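Local coordinates for protein adenosine kinase, putative (Trypanosoma brucei, PDB 3OTX) that probably phosphorylates adenosine and related nucleoside analogues to their monophosphates with ATP and magnesium, a step of purine salvage, at residues V10-A22 against R60-R72. The protein carries 1 engineered substitution. Numbering follows the deposited sequence. Where two conformers were deposited one is given.
Sequences VYVQCNPLLDVSA and RYVPGGSGLNVAR. With AP5 (bis(adenosine)-5'-pentaphosphate), chain C.
D19 and S21 pair with V62 and R60 through two backbone hydrogen bonds each, so strands 17-22 and 60-63 run antiparallel, 154° between their directions. Next to the ladder, G64 N donates to L17 O at 2.8 Å; 60-72 then turns through G65, the N-cap, into a helix starting beside C14. There the C14 sulfur accepts an N-H from the first turn of the helix: with SG anti to its own N (chi1 -170°), G67 N points at C14 SG from 3.1 Å, nearly straight at 160°. With no side chain on G67, this turn can lie against C14 CB, and V12 CG1 rests on G67 O. A water links N15 O to L68 N. On the strand face away from the ligand, Y61 lies alongside V20, whose CG1 is 3.7 Å from Y61 CE2, while L18 CD2 meets the ring edge. At one adenosine end of AP5, ribose hydroxyls O2J and O3J donate to D19 OD1 and OD2, each at 2.6 Å. G65 N also binds O2J, S66 N holds N3B of that adenine and N15 ND2 holds N1B. N69 ND2 donates to O3J and also bonds D301, the predicted proton acceptor, which S66 OG bonds too. This is the adenosine site of the ribokinase (PfkB) fold, built where the lid sheet joins the α/β domain.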
loop_
_atom_site.group_PDB
_atom_site.type_symbol
_atom_site.label_atom_id
_atom_site.label_comp_id
_atom_site.label_asym_id
_atom_site.label_seq_id
_atom_site.Cartn_x
_atom_site.Cartn_y
_atom_site.Cartn_z
ATOM N N VAL A 10 13.626 5.061 -3.985
ATOM C CA VAL A 10 12.465 4.828 -3.165
ATOM C C VAL A 10 12.660 3.537 -2.387
ATOM O O VAL A 10 13.111 2.517 -2.945
ATOM C CB VAL A 10 11.185 4.749 -4.049
ATOM C CG1 VAL A 10 9.998 4.322 -3.210
ATOM C CG2 VAL A 10 10.877 6.125 -4.692
ATOM N N TYR A 11 12.348 3.596 -1.099
ATOM C CA TYR A 11 12.375 2.447 -0.214
ATOM C C TYR A 11 10.953 2.123 0.158
ATOM O O TYR A 11 10.250 2.998 0.693
ATOM C CB TYR A 11 13.151 2.828 1.058
ATOM C CG TYR A 11 13.244 1.745 2.116
ATOM C CD1 TYR A 11 14.418 0.968 2.207
ATOM C CD2 TYR A 11 12.201 1.523 3.033
ATOM C CE1 TYR A 11 14.533 -0.038 3.157
ATOM C CE2 TYR A 11 12.308 0.499 4.010
ATOM C CZ TYR A 11 13.475 -0.269 4.050
ATOM O OH TYR A 11 13.582 -1.244 5.020
ATOM N N VAL A 12 10.520 0.889 -0.105
ATOM C CA VAL A 12 9.164 0.471 0.245
ATOM C C VAL A 12 9.237 -0.719 1.185
ATOM O O VAL A 12 10.031 -1.635 0.955
ATOM C CB VAL A 12 8.406 -0.003 -1.026
ATOM C CG1 VAL A 12 7.017 -0.629 -0.682
ATOM C CG2 VAL A 12 8.267 1.137 -2.036
ATOM N N GLN A 13 8.395 -0.729 2.219
ATOM C CA GLN A 13 8.342 -1.874 3.141
ATOM C C GLN A 13 6.894 -2.251 3.373
ATOM O O GLN A 13 6.018 -1.384 3.608
ATOM C CB GLN A 13 9.070 -1.535 4.459
ATOM C CG GLN A 13 9.084 -2.693 5.488
ATOM C CD GLN A 13 10.195 -2.584 6.518
ATOM O OE1 GLN A 13 10.050 -3.052 7.674
ATOM N NE2 GLN A 13 11.308 -2.010 6.125
ATOM N N CYS A 14 6.638 -3.562 3.308
ATOM C CA CYS A 14 5.284 -4.071 3.521
ATOM C C CYS A 14 5.406 -5.593 3.735
ATOM O O CYS A 14 6.493 -6.122 4.073
ATOM C CB CYS A 14 4.422 -3.714 2.293
ATOM S SG CYS A 14 2.642 -3.989 2.468
ATOM N N ASN A 15 4.279 -6.275 3.580
ATOM C CA ASN A 15 4.164 -7.728 3.763
ATOM C C ASN A 15 3.962 -8.367 2.411
ATOM O O ASN A 15 2.934 -8.119 1.763
ATOM C CB ASN A 15 2.921 -8.000 4.616
ATOM C CG ASN A 15 2.945 -7.229 5.936
ATOM O OD1 ASN A 15 3.974 -7.186 6.600
ATOM N ND2 ASN A 15 1.791 -6.623 6.339
ATOM N N PRO A 16 4.947 -9.152 1.937
ATOM C CA PRO A 16 4.812 -9.687 0.585
ATOM C C PRO A 16 3.871 -10.900 0.644
ATOM O O PRO A 16 4.111 -11.834 1.414
ATOM C CB PRO A 16 6.253 -10.073 0.196
ATOM C CG PRO A 16 6.998 -10.200 1.492
ATOM C CD PRO A 16 6.314 -9.316 2.492
ATOM N N LEU A 17 2.756 -10.824 -0.077
ATOM C CA LEU A 17 1.746 -11.880 0.007
ATOM C C LEU A 17 1.410 -12.366 -1.381
ATOM O O LEU A 17 1.369 -11.554 -2.308
ATOM C CB LEU A 17 0.451 -11.333 0.632
ATOM C CG LEU A 17 0.550 -10.561 1.937
ATOM C CD1 LEU A 17 -0.843 -9.999 2.296
ATOM C CD2 LEU A 17 1.065 -11.497 3.047
ATOM N N LEU A 18 1.178 -13.663 -1.536
ATOM C CA LEU A 18 0.607 -14.172 -2.768
ATOM C C LEU A 18 -0.918 -14.059 -2.716
ATOM O O LEU A 18 -1.563 -14.581 -1.781
ATOM C CB LEU A 18 1.012 -15.642 -2.951
ATOM C CG LEU A 18 0.665 -16.082 -4.391
ATOM C CD1 LEU A 18 1.856 -15.831 -5.375
ATOM C CD2 LEU A 18 0.075 -17.465 -4.513
ATOM N N ASP A 19 -1.507 -13.422 -3.726
ATOM C CA ASP A 19 -2.966 -13.294 -3.739
ATOM C C ASP A 19 -3.628 -14.502 -4.359
ATOM O O ASP A 19 -3.263 -14.941 -5.457
ATOM C CB ASP A 19 -3.384 -12.067 -4.533
ATOM C CG ASP A 19 -3.109 -10.768 -3.801
ATOM O OD1 ASP A 19 -2.826 -10.792 -2.578
ATOM O OD2 ASP A 19 -3.230 -9.723 -4.462
ATOM N N VAL A 20 -4.616 -15.048 -3.648
ATOM C CA VAL A 20 -5.357 -16.230 -4.073
ATOM C C VAL A 20 -6.773 -15.705 -4.306
ATOM O O VAL A 20 -7.501 -15.433 -3.357
ATOM C CB VAL A 20 -5.257 -17.360 -3.010
ATOM C CG1 VAL A 20 -5.985 -18.651 -3.456
ATOM C CG2 VAL A 20 -3.795 -17.703 -2.738
ATOM N N SER A 21 -7.123 -15.532 -5.582
ATOM C CA SER A 21 -8.280 -14.766 -5.998
ATOM C C SER A 21 -9.308 -15.693 -6.617
ATOM O O SER A 21 -8.962 -16.572 -7.419
ATOM C CB SER A 21 -7.840 -13.741 -7.056
ATOM O OG SER A 21 -8.852 -12.800 -7.346
ATOM N N ALA A 22 -10.563 -15.524 -6.218
ATOM C CA ALA A 22 -11.675 -16.245 -6.838
ATOM C C ALA A 22 -12.980 -15.485 -6.663
ATOM O O ALA A 22 -13.134 -14.672 -5.737
ATOM C CB ALA A 22 -11.802 -17.663 -6.267
ATOM N N ARG A 60 -7.129 -17.952 -9.143
ATOM C CA ARG A 60 -5.890 -17.378 -9.656
ATOM C C ARG A 60 -4.897 -17.151 -8.536
ATOM O O ARG A 60 -5.289 -16.775 -7.423
ATOM C CB ARG A 60 -6.171 -16.069 -10.393
ATOM C CG ARG A 60 -6.994 -16.264 -11.674
ATOM C CD ARG A 60 -7.514 -14.951 -12.242
ATOM N NE ARG A 60 -6.483 -14.191 -12.947
ATOM C CZ ARG A 60 -5.853 -13.125 -12.454
ATOM N NH1 ARG A 60 -6.144 -12.665 -11.240
ATOM N NH2 ARG A 60 -4.931 -12.507 -13.184
ATOM N N TYR A 61 -3.616 -17.357 -8.849
ATOM C CA TYR A 61 -2.510 -17.174 -7.920
ATOM C C TYR A 61 -1.546 -16.137 -8.509
ATOM O O TYR A 61 -0.879 -16.383 -9.534
ATOM C CB TYR A 61 -1.793 -18.502 -7.721
ATOM C CG TYR A 61 -2.648 -19.576 -7.107
ATOM C CD1 TYR A 61 -3.375 -20.464 -7.901
ATOM C CD2 TYR A 61 -2.716 -19.735 -5.728
ATOM C CE1 TYR A 61 -4.158 -21.449 -7.333
ATOM C CE2 TYR A 61 -3.488 -20.748 -5.157
ATOM C CZ TYR A 61 -4.200 -21.592 -5.972
ATOM O OH TYR A 61 -4.956 -22.589 -5.426
ATOM N N VAL A 62 -1.495 -14.970 -7.893
ATOM C CA VAL A 62 -0.733 -13.856 -8.443
ATOM C C VAL A 62 -0.009 -13.128 -7.323
ATOM O O VAL A 62 -0.569 -12.959 -6.237
ATOM C CB VAL A 62 -1.639 -12.887 -9.288
ATOM C CG1 VAL A 62 -2.962 -12.626 -8.615
ATOM C CG2 VAL A 62 -0.926 -11.574 -9.620
ATOM N N PRO A 63 1.226 -12.670 -7.581
ATOM C CA PRO A 63 1.898 -11.886 -6.551
ATOM C C PRO A 63 1.057 -10.695 -6.146
ATOM O O PRO A 63 0.445 -10.045 -7.002
ATOM C CB PRO A 63 3.171 -11.392 -7.239
ATOM C CG PRO A 63 3.417 -12.332 -8.377
ATOM C CD PRO A 63 2.070 -12.876 -8.786
ATOM N N GLY A 64 0.993 -10.462 -4.840
ATOM C CA GLY A 64 0.266 -9.314 -4.289
ATOM C C GLY A 64 1.058 -8.700 -3.174
ATOM O O GLY A 64 2.304 -8.621 -3.249
ATOM N N GLY A 65 0.340 -8.233 -2.148
ATOM C CA GLY A 65 0.940 -7.437 -1.064
ATOM C C GLY A 65 0.821 -5.969 -1.446
ATOM O O GLY A 65 1.214 -5.577 -2.526
ATOM N N SER A 66 0.281 -5.165 -0.541
ATOM C CA SER A 66 0.025 -3.754 -0.841
ATOM C C SER A 66 1.269 -3.014 -1.306
ATOM O O SER A 66 1.297 -2.483 -2.443
ATOM C CB SER A 66 -0.587 -3.073 0.378
ATOM O OG SER A 66 -0.750 -1.703 0.104
ATOM N N GLY A 67 2.301 -3.004 -0.476
ATOM C CA GLY A 67 3.525 -2.287 -0.849
ATOM C C GLY A 67 4.213 -2.899 -2.053
ATOM O O GLY A 67 4.851 -2.199 -2.820
ATOM N N LEU A 68 4.130 -4.219 -2.243
ATOM C CA LEU A 68 4.793 -4.788 -3.397
ATOM C C LEU A 68 4.050 -4.369 -4.681
ATOM O O LEU A 68 4.667 -4.035 -5.701
ATOM C CB LEU A 68 4.869 -6.316 -3.238
ATOM C CG LEU A 68 5.682 -7.034 -4.301
ATOM C CD1 LEU A 68 7.124 -6.462 -4.308
ATOM C CD2 LEU A 68 5.705 -8.537 -3.954
ATOM N N ASN A 69 2.715 -4.325 -4.629
ATOM C CA ASN A 69 1.943 -3.740 -5.721
ATOM C C ASN A 69 2.387 -2.290 -6.042
ATOM O O ASN A 69 2.575 -1.935 -7.207
ATOM C CB ASN A 69 0.465 -3.704 -5.358
ATOM C CG ASN A 69 -0.173 -5.067 -5.315
ATOM O OD1 ASN A 69 0.299 -6.051 -5.930
ATOM N ND2 ASN A 69 -1.309 -5.126 -4.648
ATOM N N VAL A 70 2.528 -1.493 -4.981
ATOM C CA VAL A 70 2.906 -0.081 -5.119
ATOM C C VAL A 70 4.278 -0.013 -5.795
ATOM O O VAL A 70 4.482 0.760 -6.742
ATOM C CB VAL A 70 2.942 0.653 -3.766
ATOM C CG1 VAL A 70 3.570 2.042 -3.922
ATOM C CG2 VAL A 70 1.521 0.808 -3.206
ATOM N N ALA A 71 5.205 -0.843 -5.299
ATOM C CA ALA A 71 6.557 -0.835 -5.833
ATOM C C ALA A 71 6.561 -1.221 -7.312
ATOM O O ALA A 71 7.274 -0.631 -8.128
ATOM C CB ALA A 71 7.417 -1.826 -5.062
ATOM N N ARG A 72 5.743 -2.204 -7.681
ATOM C CA ARG A 72 5.740 -2.675 -9.060
ATOM C C ARG A 72 5.105 -1.645 -9.980
ATOM O O ARG A 72 5.586 -1.467 -11.076
ATOM C CB ARG A 72 5.026 -4.046 -9.198
ATOM C CG ARG A 72 5.825 -5.181 -8.549
ATOM C CD ARG A 72 4.964 -6.445 -8.421
ATOM N NE ARG A 72 4.764 -7.025 -9.723
ATOM C CZ ARG A 72 3.821 -7.901 -10.031
ATOM N NH1 ARG A 72 2.962 -8.311 -9.098
ATOM N NH2 ARG A 72 3.750 -8.368 -11.274
HETATM P PA AP5 C . -10.157 4.523 -4.783
HETATM O O1A AP5 C . -11.432 3.717 -5.006
HETATM O O2A AP5 C . -10.351 5.770 -3.945
HETATM O O3A AP5 C . -8.984 3.678 -4.074
HETATM P PB AP5 C . -9.152 2.580 -2.903
HETATM O O1B AP5 C . -10.459 2.699 -2.183
HETATM O O2B AP5 C . -7.907 2.639 -2.089
HETATM O O3B AP5 C . -9.161 1.271 -3.811
HETATM P PG AP5 C . -9.658 -0.222 -3.568
HETATM O O1G AP5 C . -9.963 -0.798 -4.917
HETATM O O2G AP5 C . -10.895 -0.349 -2.707
HETATM O O3G AP5 C . -8.352 -0.848 -3.011
HETATM P PD AP5 C . -8.038 -2.354 -2.515
HETATM O O1D AP5 C . -9.223 -3.297 -2.616
HETATM O O2D AP5 C . -7.359 -2.192 -1.184
HETATM O O3D AP5 C . -7.006 -2.830 -3.656
HETATM P PE AP5 C . -5.411 -2.585 -3.654
HETATM O O1E AP5 C . -5.113 -1.207 -3.134
HETATM O O2E AP5 C . -4.851 -2.965 -5.023
HETATM O O5F AP5 C . -9.519 4.817 -6.225
HETATM C C5F AP5 C . -8.224 5.406 -6.344
HETATM C C4F AP5 C . -8.115 6.075 -7.693
HETATM O O4F AP5 C . -8.431 5.137 -8.731
HETATM C C3F AP5 C . -9.117 7.202 -7.929
HETATM O O3F AP5 C . -8.595 8.413 -7.442
HETATM C C2F AP5 C . -9.338 7.164 -9.414
HETATM O O2F AP5 C . -8.290 7.832 -10.069
HETATM C C1F AP5 C . -9.205 5.671 -9.734
HETATM N N9A AP5 C . -10.506 4.943 -9.726
HETATM C C8A AP5 C . -10.944 4.022 -8.770
HETATM N N7A AP5 C . -12.172 3.579 -9.156
HETATM C C5A AP5 C . -12.505 4.178 -10.323
HETATM C C6A AP5 C . -13.586 4.076 -11.170
HETATM N N6A AP5 C . -14.557 3.181 -10.970
HETATM N N1A AP5 C . -13.604 4.833 -12.317
HETATM C C2A AP5 C . -12.558 5.675 -12.658
HETATM N N3A AP5 C . -11.476 5.759 -11.808
HETATM C C4A AP5 C . -11.438 5.015 -10.685
HETATM O O5J AP5 C . -4.870 -3.638 -2.543
HETATM C C5J AP5 C . -5.064 -5.028 -2.738
HETATM C C4J AP5 C . -3.853 -5.683 -2.095
HETATM O O4J AP5 C . -3.930 -5.594 -0.663
HETATM C C3J AP5 C . -3.764 -7.192 -2.344
HETATM O O3J AP5 C . -2.744 -7.410 -3.319
HETATM C C2J AP5 C . -3.436 -7.798 -0.969
HETATM O O2J AP5 C . -2.365 -8.735 -1.000
HETATM C C1J AP5 C . -3.054 -6.575 -0.171
HETATM N N9B AP5 C . -3.212 -6.746 1.280
HETATM C C8B AP5 C . -4.380 -7.071 1.915
HETATM N N7B AP5 C . -4.094 -7.176 3.239
HETATM C C5B AP5 C . -2.762 -6.916 3.431
HETATM C C6B AP5 C . -1.953 -6.874 4.573
HETATM N N6B AP5 C . -2.380 -7.198 5.805
HETATM N N1B AP5 C . -0.629 -6.604 4.361
HETATM C C2B AP5 C . -0.089 -6.273 3.139
HETATM N N3B AP5 C . -0.877 -6.357 2.010
HETATM C C4B AP5 C . -2.203 -6.640 2.182
HETATM O O HOH W 1 3.550 -6.002 0.161
HETATM O O HOH W 2 -2.611 -9.448 -6.992
#